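PDB 5UJP: Glyoxalase/bleomycin resisance protein/dioxygenase from Streptomyces sp. CB03234, which binds calcium and can bind riboflavin, and belongs to the glyoxalase/bleomycin resistance superfamily, whose assigned dioxygenase activity remains tentative for it. Local coordinates for residues A[17-22]-A[106-111]; A[23-28]-A[48-53]; A[66-71]-A[97-102]. All blocks are in the same frame, centred on the assembly; numbering follows the deposited sequence. Where two conformers were deposited one is given.

Contact 1: residues A[17-22]-A[106-111]; sequences DFYVET and DGNVIG
Tyr-19 reaches out from helix 12-23 and meets Ile-110, at the start of strand 109-113, almost head-on, the two side chains coming from opposite directions. The tight part is the phenol end: Tyr-19 OH sits 3.7 Å from Ile-110 CD1, and the same OH is 3.9 Å from Ile-110 CG1. CG1 lies at the edge of the ring, near its plane, with Tyr-19 CE1 to Ile-110 CG1 at 4.2 Å, so the isoleucine packs against a rim and not over a face. One face of the ring is covered from within the helix, where Phe-18 CD2 stands 3.8 Å above the plane, offset toward the rim. Tyr-19 gets this reach because CG lies anti to its carbonyl carbon (chi1 -75°). Asn-108 adds a lighter touch, its CB 4.2 Å from Tyr-19 OH.

Away from this point the contact thins. Asp-17 and Glu-21 lie on the solvent-exposed side of the helix, with Val-20 and Thr-22 partly exposed beside them, and Val-109 points away from the helix, its side chain touching Met-101 and Ser-103. Tyr-19 also packs on Val-7, Leu-50 and Leu-52 of the first sheet, which places its side chain between that sheet and Ile-110 of the second; the two sheets come from the paired beta-alpha-beta-beta-beta modules of this VOC (glyoxalase) fold.

Across the contact itself the interaction is apolar, but the buried polar ends are satisfied just beyond it. Tyr-19 OH and Asn-108 ND2 both hydrogen-bond to Asp-104 OD2, and Asn-108 OD1 takes the backbone N of Leu-64. The chemistry thus implies an apolar contact at the ring edge whose hydroxyl is held by a shared carboxylate, tying the helix and the loop that leads into strand 109-113 to the same aspartate.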
loop_
_atom_site.group_PDB
_atom_site.type_symbol
_atom_site.label_atom_id
_atom_site.label_comp_id
_atom_site.label_asym_id
_atom_site.label_seq_id
_atom_site.Cartn_x
_atom_site.Cartn_y
_atom_site.Cartn_z
ATOM N N ASP A 17 -12.968 14.941 2.100
ATOM C CA ASP A 17 -14.086 15.174 1.180
ATOM C C ASP A 17 -14.004 14.225 -0.005
ATOM O O ASP A 17 -15.000 13.617 -0.407
ATOM C CB ASP A 17 -14.033 16.598 0.629
ATOM C CG ASP A 17 -14.344 17.673 1.667
ATOM O OD1 ASP A 17 -14.949 17.401 2.727
ATOM O OD2 ASP A 17 -13.947 18.818 1.395
ATOM N N PHE A 18 -12.819 14.113 -0.610
ATOM C CA PHE A 18 -12.674 13.292 -1.812
ATOM C C PHE A 18 -12.895 11.812 -1.518
ATOM O O PHE A 18 -13.719 11.155 -2.175
ATOM C CB PHE A 18 -11.306 13.513 -2.448
ATOM C CG PHE A 18 -11.109 12.714 -3.720
ATOM C CD1 PHE A 18 -11.676 13.156 -4.905
ATOM C CD2 PHE A 18 -10.377 11.525 -3.719
ATOM C CE1 PHE A 18 -11.516 12.405 -6.066
ATOM C CE2 PHE A 18 -10.209 10.791 -4.877
ATOM C CZ PHE A 18 -10.772 11.244 -6.056
ATOM N N TYR A 19 -12.154 11.251 -0.549
ATOM C CA TYR A 19 -12.199 9.797 -0.370
ATOM C C TYR A 19 -13.513 9.352 0.253
ATOM O O TYR A 19 -14.043 8.306 -0.118
ATOM C CB TYR A 19 -11.017 9.277 0.466
ATOM C CG TYR A 19 -9.744 9.265 -0.342
ATOM C CD1 TYR A 19 -9.378 8.135 -1.098
ATOM C CD2 TYR A 19 -8.898 10.365 -0.349
ATOM C CE1 TYR A 19 -8.251 8.117 -1.844
ATOM C CE2 TYR A 19 -7.715 10.355 -1.114
ATOM C CZ TYR A 19 -7.399 9.227 -1.857
ATOM O OH TYR A 19 -6.228 9.195 -2.634
ATOM N N VAL A 20 -14.011 10.089 1.232
ATOM C CA VAL A 20 -15.223 9.657 1.912
ATOM C C VAL A 20 -16.460 10.052 1.117
ATOM O O VAL A 20 -17.339 9.218 0.829
ATOM C CB VAL A 20 -15.259 10.217 3.348
ATOM C CG1 VAL A 20 -16.554 9.774 4.064
ATOM C CG2 VAL A 20 -14.017 9.790 4.138
ATOM N N GLU A 21 -16.581 11.339 0.781
ATOM C CA GLU A 21 -17.841 11.791 0.191
ATOM C C GLU A 21 -17.901 11.523 -1.312
ATOM O O GLU A 21 -18.898 11.001 -1.811
ATOM C CB GLU A 21 -18.069 13.270 0.522
ATOM C CG GLU A 21 -18.011 13.619 2.003
ATOM C CD GLU A 21 -19.193 13.095 2.777
ATOM O OE1 GLU A 21 -20.336 13.321 2.324
ATOM O OE2 GLU A 21 -18.987 12.482 3.847
ATOM N N THR A 22 -16.853 11.882 -2.053
ATOM C CA THR A 22 -16.868 11.748 -3.502
ATOM C C THR A 22 -16.695 10.296 -3.930
ATOM O O THR A 22 -17.551 9.759 -4.639
ATOM C CB THR A 22 -15.800 12.639 -4.122
ATOM O OG1 THR A 22 -16.109 14.011 -3.823
ATOM C CG2 THR A 22 -15.734 12.424 -5.636
ATOM N N ASP A 106 -4.582 15.584 -5.298
ATOM C CA ASP A 106 -3.154 15.869 -5.335
ATOM C C ASP A 106 -2.453 15.157 -6.471
ATOM O O ASP A 106 -1.281 15.454 -6.737
ATOM C CB ASP A 106 -2.462 15.442 -4.046
ATOM C CG ASP A 106 -2.793 16.328 -2.887
ATOM O OD1 ASP A 106 -2.533 17.543 -3.000
ATOM O OD2 ASP A 106 -3.349 15.810 -1.891
ATOM N N GLY A 107 -3.123 14.177 -7.101
ATOM C CA GLY A 107 -2.491 13.397 -8.141
ATOM C C GLY A 107 -2.131 11.978 -7.761
ATOM O O GLY A 107 -1.604 11.252 -8.609
ATOM N N ASN A 108 -2.420 11.550 -6.531
ATOM C CA ASN A 108 -2.227 10.135 -6.199
ATOM C C ASN A 108 -3.119 9.294 -7.090
ATOM O O ASN A 108 -4.282 9.632 -7.304
ATOM C CB ASN A 108 -2.623 9.881 -4.739
ATOM C CG ASN A 108 -1.737 10.587 -3.763
ATOM O OD1 ASN A 108 -0.512 10.355 -3.767
ATOM N ND2 ASN A 108 -2.323 11.411 -2.890
ATOM N N VAL A 109 -2.587 8.200 -7.612
ATOM C CA VAL A 109 -3.349 7.334 -8.510
ATOM C C VAL A 109 -3.818 6.122 -7.718
ATOM O O VAL A 109 -2.998 5.385 -7.126
ATOM C CB VAL A 109 -2.501 6.872 -9.708
ATOM C CG1 VAL A 109 -3.328 5.969 -10.641
ATOM C CG2 VAL A 109 -1.989 8.072 -10.497
ATOM N N ILE A 110 -5.123 5.905 -7.723
ATOM C CA ILE A 110 -5.760 4.764 -7.058
ATOM C C ILE A 110 -6.226 3.831 -8.166
ATOM O O ILE A 110 -6.920 4.270 -9.084
ATOM C CB ILE A 110 -6.957 5.203 -6.191
ATOM C CG1 ILE A 110 -6.535 6.354 -5.243
ATOM C CG2 ILE A 110 -7.596 3.980 -5.528
ATOM C CD1 ILE A 110 -5.486 5.953 -4.212
ATOM N N GLY A 111 -5.816 2.567 -8.116
ATOM C CA GLY A 111 -6.264 1.567 -9.072
ATOM C C GLY A 111 -7.353 0.686 -8.485
ATOM O O GLY A 111 -7.353 0.384 -7.294
#

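Contact 2: residues A[23-28]-A[48-53]; sequences VGFDLL and TSLVLV. With CA (calcium ion), chain C.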
loop_
_atom_site.group_PDB
_atom_site.type_symbol
_atom_site.label_atom_id
_atom_site.label_comp_id
_atom_site.label_asym_id
_atom_site.label_seq_id
_atom_site.Cartn_x
_atom_site.Cartn_y
_atom_site.Cartn_z
ATOM N N VAL A 23 -15.630 9.633 -3.457
ATOM C CA VAL A 23 -15.372 8.268 -3.894
ATOM C C VAL A 23 -16.290 7.277 -3.173
ATOM O O VAL A 23 -16.713 6.261 -3.742
ATOM C CB VAL A 23 -13.871 7.943 -3.681
ATOM C CG1 VAL A 23 -13.596 6.459 -3.953
ATOM C CG2 VAL A 23 -12.997 8.789 -4.580
ATOM N N GLY A 24 -16.596 7.536 -1.919
ATOM C CA GLY A 24 -17.493 6.672 -1.177
ATOM C C GLY A 24 -16.832 5.606 -0.342
ATOM O O GLY A 24 -17.502 4.647 0.042
ATOM N N PHE A 25 -15.558 5.751 -0.019
ATOM C CA PHE A 25 -14.973 4.863 0.986
ATOM C C PHE A 25 -15.549 5.198 2.363
ATOM O O PHE A 25 -15.972 6.327 2.618
ATOM C CB PHE A 25 -13.465 5.070 1.031
ATOM C CG PHE A 25 -12.731 4.518 -0.173
ATOM C CD1 PHE A 25 -13.401 3.735 -1.108
ATOM C CD2 PHE A 25 -11.394 4.755 -0.373
ATOM C CE1 PHE A 25 -12.725 3.201 -2.237
ATOM C CE2 PHE A 25 -10.706 4.206 -1.520
ATOM C CZ PHE A 25 -11.390 3.457 -2.430
ATOM N N ASP A 26 -15.621 4.204 3.240
ATOM C CA ASP A 26 -16.121 4.448 4.583
ATOM C C ASP A 26 -15.058 5.126 5.433
ATOM O O ASP A 26 -13.863 4.821 5.340
ATOM C CB ASP A 26 -16.452 3.134 5.294
ATOM C CG ASP A 26 -17.595 2.386 4.680
ATOM O OD1 ASP A 26 -18.490 3.033 4.107
ATOM O OD2 ASP A 26 -17.568 1.139 4.797
ATOM N N LEU A 27 -15.503 6.014 6.311
ATOM C CA LEU A 27 -14.628 6.659 7.280
ATOM C C LEU A 27 -14.489 5.738 8.474
ATOM O O LEU A 27 -15.487 5.398 9.118
ATOM C CB LEU A 27 -15.205 8.007 7.724
ATOM C CG LEU A 27 -14.358 8.837 8.699
ATOM C CD1 LEU A 27 -13.037 9.285 8.080
ATOM C CD2 LEU A 27 -15.149 10.097 9.146
ATOM N N LEU A 28 -13.248 5.326 8.768
ATOM C CA LEU A 28 -13.002 4.493 9.934
ATOM C C LEU A 28 -12.535 5.280 11.148
ATOM O O LEU A 28 -12.788 4.854 12.281
ATOM C CB LEU A 28 -11.959 3.411 9.621
ATOM C CG LEU A 28 -12.320 2.446 8.493
ATOM C CD1 LEU A 28 -11.268 1.356 8.358
ATOM C CD2 LEU A 28 -13.741 1.881 8.691
ATOM N N THR A 48 -8.618 -3.748 3.483
ATOM C CA THR A 48 -7.507 -2.859 3.186
ATOM C C THR A 48 -7.963 -1.431 3.446
ATOM O O THR A 48 -9.014 -1.019 2.947
ATOM C CB THR A 48 -7.125 -2.989 1.716
ATOM O OG1 THR A 48 -6.886 -4.348 1.396
ATOM C CG2 THR A 48 -5.893 -2.130 1.429
ATOM N N SER A 49 -7.186 -0.682 4.221
ATOM C CA SER A 49 -7.532 0.687 4.549
ATOM C C SER A 49 -6.427 1.640 4.117
ATOM O O SER A 49 -5.269 1.246 3.973
ATOM C CB SER A 49 -7.874 0.908 6.047
ATOM O OG SER A 49 -6.765 0.565 6.867
ATOM N N LEU A 50 -6.814 2.893 3.858
ATOM C CA LEU A 50 -5.907 3.970 3.469
ATOM C C LEU A 50 -5.912 4.992 4.594
ATOM O O LEU A 50 -6.974 5.372 5.087
ATOM C CB LEU A 50 -6.359 4.649 2.153
ATOM C CG LEU A 50 -6.645 3.732 0.965
ATOM C CD1 LEU A 50 -7.127 4.528 -0.264
ATOM C CD2 LEU A 50 -5.379 2.952 0.629
ATOM N N VAL A 51 -4.735 5.454 4.977
ATOM C CA VAL A 51 -4.597 6.553 5.912
ATOM C C VAL A 51 -4.100 7.743 5.116
ATOM O O VAL A 51 -3.096 7.660 4.394
ATOM C CB VAL A 51 -3.646 6.205 7.068
ATOM C CG1 VAL A 51 -3.701 7.302 8.140
ATOM C CG2 VAL A 51 -4.028 4.869 7.651
ATOM N N LEU A 52 -4.775 8.878 5.282
ATOM C CA LEU A 52 -4.536 10.043 4.449
ATOM C C LEU A 52 -3.625 10.961 5.248
ATOM O O LEU A 52 -4.084 11.667 6.154
ATOM C CB LEU A 52 -5.871 10.717 4.112
ATOM C CG LEU A 52 -6.929 9.769 3.533
ATOM C CD1 LEU A 52 -8.244 10.527 3.234
ATOM C CD2 LEU A 52 -6.438 9.069 2.244
ATOM N N VAL A 53 -2.330 10.942 4.921
ATOM C CA VAL A 53 -1.290 11.478 5.790
ATOM C C VAL A 53 -0.590 12.670 5.140
ATOM O O VAL A 53 -0.562 12.848 3.923
ATOM C CB VAL A 53 -0.239 10.429 6.219
ATOM C CG1 VAL A 53 -0.904 9.159 6.761
ATOM C CG2 VAL A 53 0.690 10.075 5.047
HETATM CA CA CA C . -6.076 -7.015 2.045
#
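Phe-25 and Leu-50 carry the inner half of this contact, their side chains crossing obliquely, with Phe-25 CE2 3.8 Å from Leu-50 CD1. The methyl approaches the edge of the ring, near its plane. The ring's orientation follows from its second torsion: chi2 of -9° is well away from the usual perpendicular setting and turns the ring so that this edge points at Leu-50. One ring face is occupied by Val-23 CG1, 3.8 Å above the plane and offset toward the rim. Leu-50 answers with an extended chain (chi2 178°), which carries CD1 toward the phenylalanine although its CB does not point that way.

Farther along, the exposed Leu-28 lays CD1 against the buried Ser-49, 4.1 Å from its CB. Ser-49 has two conformers, so the hydrogen bond of its OG to Gln-40 of strand 37-42, which lies between 26-30 and 48-53 in the sheet, is not certain for both.

Thr-48 OG1 lies 2.9 Å from the calcium ion. Asp-47 and the backbone O of Ser-1 share that ion, as do Ser-1 O and Thr-48 of the second subunit. The chemistry implies a division of labour within the first module of the VOC fold: apolar packing joins strand 48-53 to strand 26-30 and the loop leading into it, while the hydroxyl of Thr-48, at the strand's start, binds a calcium ion held jointly by both subunits.

Contact 3: residues A[66-71]-A[97-102]; sequences GLLLRT and GRQAMF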
loop_
_atom_site.group_PDB
_atom_site.type_symbol
_atom_site.label_atom_id
_atom_site.label_comp_id
_atom_site.label_asym_id
_atom_site.label_seq_id
_atom_site.Cartn_x
_atom_site.Cartn_y
_atom_site.Cartn_z
ATOM N N GLY A 66 0.856 2.782 -8.520
ATOM C CA GLY A 66 1.052 1.344 -8.450
ATOM C C GLY A 66 0.236 0.640 -7.374
ATOM O O GLY A 66 0.621 -0.457 -6.942
ATOM N N LEU A 67 -0.857 1.244 -6.912
ATOM C CA LEU A 67 -1.745 0.641 -5.916
ATOM C C LEU A 67 -3.022 0.130 -6.600
ATOM O O LEU A 67 -3.656 0.863 -7.371
ATOM C CB LEU A 67 -2.096 1.706 -4.862
ATOM C CG LEU A 67 -2.884 1.282 -3.629
ATOM C CD1 LEU A 67 -2.296 1.931 -2.398
ATOM C CD2 LEU A 67 -4.255 1.743 -3.846
ATOM N N LEU A 68 -3.407 -1.130 -6.320
ATOM C CA LEU A 68 -4.659 -1.702 -6.825
ATOM C C LEU A 68 -5.484 -2.241 -5.658
ATOM O O LEU A 68 -4.978 -2.974 -4.806
ATOM C CB LEU A 68 -4.396 -2.872 -7.795
ATOM C CG LEU A 68 -3.831 -2.634 -9.165
ATOM C CD1 LEU A 68 -3.598 -4.012 -9.758
ATOM C CD2 LEU A 68 -4.828 -1.838 -10.000
ATOM N N LEU A 69 -6.764 -1.883 -5.631
ATOM C CA LEU A 69 -7.723 -2.414 -4.670
ATOM C C LEU A 69 -8.786 -3.216 -5.391
ATOM O O LEU A 69 -9.239 -2.857 -6.465
ATOM C CB LEU A 69 -8.426 -1.267 -3.904
ATOM C CG LEU A 69 -7.496 -0.291 -3.191
ATOM C CD1 LEU A 69 -8.305 0.854 -2.606
ATOM C CD2 LEU A 69 -6.752 -1.034 -2.088
ATOM N N ARG A 70 -9.195 -4.309 -4.802
ATOM C CA ARG A 70 -10.239 -5.127 -5.405
ATOM C C ARG A 70 -11.554 -4.370 -5.433
ATOM O O ARG A 70 -11.871 -3.607 -4.517
ATOM C CB ARG A 70 -10.422 -6.401 -4.571
ATOM C CG ARG A 70 -11.552 -7.343 -5.153
ATOM C CD ARG A 70 -11.911 -8.447 -4.227
ATOM N N THR A 71 -12.328 -4.600 -6.501
ATOM C CA THR A 71 -13.717 -4.164 -6.571
ATOM C C THR A 71 -14.532 -5.277 -7.199
ATOM O O THR A 71 -13.998 -6.121 -7.921
ATOM C CB THR A 71 -13.899 -2.838 -7.331
ATOM O OG1 THR A 71 -15.279 -2.490 -7.315
ATOM C CG2 THR A 71 -13.438 -2.952 -8.806
ATOM N N GLY A 97 -7.749 -9.552 -14.648
ATOM C CA GLY A 97 -8.887 -8.801 -14.194
ATOM C C GLY A 97 -9.078 -7.543 -15.009
ATOM O O GLY A 97 -8.285 -7.197 -15.878
ATOM N N ARG A 98 -10.153 -6.853 -14.705
ATOM C CA ARG A 98 -10.586 -5.685 -15.440
ATOM C C ARG A 98 -10.347 -4.483 -14.543
ATOM O O ARG A 98 -10.834 -4.456 -13.414
ATOM C CB ARG A 98 -12.061 -5.846 -15.759
ATOM C CG ARG A 98 -12.664 -4.723 -16.602
ATOM C CD ARG A 98 -14.046 -5.154 -17.176
ATOM N NE ARG A 98 -14.738 -4.028 -17.818
ATOM C CZ ARG A 98 -14.496 -3.616 -19.049
ATOM N NH1 ARG A 98 -13.580 -4.249 -19.786
ATOM N NH2 ARG A 98 -15.162 -2.571 -19.545
ATOM N N GLN A 99 -9.572 -3.518 -15.022
ATOM C CA GLN A 99 -9.036 -2.525 -14.095
ATOM C C GLN A 99 -9.236 -1.103 -14.584
ATOM O O GLN A 99 -9.424 -0.844 -15.761
ATOM C CB GLN A 99 -7.558 -2.757 -13.752
ATOM C CG GLN A 99 -6.618 -2.479 -14.832
ATOM C CD GLN A 99 -5.154 -2.711 -14.371
ATOM O OE1 GLN A 99 -4.308 -1.827 -14.454
ATOM N NE2 GLN A 99 -4.892 -3.881 -13.839
ATOM N N ALA A 100 -9.163 -0.173 -13.638
ATOM C CA ALA A 100 -9.239 1.230 -13.986
ATOM C C ALA A 100 -8.446 2.020 -12.969
ATOM O O ALA A 100 -8.168 1.546 -11.865
ATOM C CB ALA A 100 -10.679 1.729 -13.936
HETATM N N MSE A 101 -8.054 3.249 -13.351
HETATM C CA MSE A 101 -7.281 4.114 -12.464
HETATM C C MSE A 101 -7.986 5.445 -12.355
HETATM O O MSE A 101 -8.593 5.909 -13.325
HETATM C CB MSE A 101 -5.888 4.341 -13.064
HETATM C CG MSE A 101 -5.342 3.139 -13.814
HETATM SE SE MSE A 101 -5.059 1.577 -12.661
HETATM C CE MSE A 101 -3.634 2.301 -11.551
ATOM N N PHE A 102 -7.917 6.067 -11.197
ATOM C CA PHE A 102 -8.370 7.421 -11.045
ATOM C C PHE A 102 -7.415 8.184 -10.134
ATOM O O PHE A 102 -6.616 7.597 -9.393
ATOM C CB PHE A 102 -9.800 7.490 -10.506
ATOM C CG PHE A 102 -9.991 6.924 -9.099
ATOM C CD1 PHE A 102 -10.257 5.577 -8.891
ATOM C CD2 PHE A 102 -10.000 7.786 -7.984
ATOM C CE1 PHE A 102 -10.486 5.076 -7.618
ATOM C CE2 PHE A 102 -10.221 7.289 -6.711
ATOM C CZ PHE A 102 -10.440 5.913 -6.515
#
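Two first torsions bring Gln-99 and Met-101 up to Leu-68. Gln-99 places CG between its backbone N and carbonyl carbon (chi1 71°), which swings the amide toward strand 67-70, while Met-101, a selenomethionine, is twisted off the staggered position (chi1 -34°) and folds so that SE comes forward. Leu-68, its CB directed across the contact, gives one methyl to each: CD1 lies 4.3 Å from Gln-99 NE2, and CD2 lies 4.3 Å from Met-101 SE. Met-101 CE also comes within 4.4 Å of Leu-67 O. All of this is loose van der Waals packing with no hydrogen bond across.

Gln-99 binds riboflavin in another structure of this protein, so Leu-68 packs directly on a residue of that ligand's site.

The two strand axes approach to 8.8 Å at 124°, with strand 109-113 running between them in the sheet, its Gly-111 hydrogen-bonded through the backbone to Leu-67 and Leu-69. Ala-100 and Phe-102 pack on helix 74-83, and Phe-102 also touches helix 12-23. On the outer edge, Leu-68 and Leu-69 pair in an antiparallel ladder with a strand of the second subunit, whose Leu-4 packs on Leu-68.

Overall arrangement
From the N terminus, helix 12-23 supplies the first half of contact 1 and runs straight into 23-28, the first half of contact 2. Contact 2 closes early, when the chain returns in strand 48-53, and ties strand 26-30 and the loop before it to that strand. Contact 3 then opens at 66-71 and closes at 97-102, joining next-but-one strands of the second sheet. The two follow in series, and both nest inside the long loop that contact 1 closes at 106-111, where helix 12-23 meets strand 109-113. Thr-48 packs on Leu-69, joining the sheets directly, while Phe-25 and Val-23 touch Leu-69 and Phe-102. Nothing crosses; one long closure encloses two short ones.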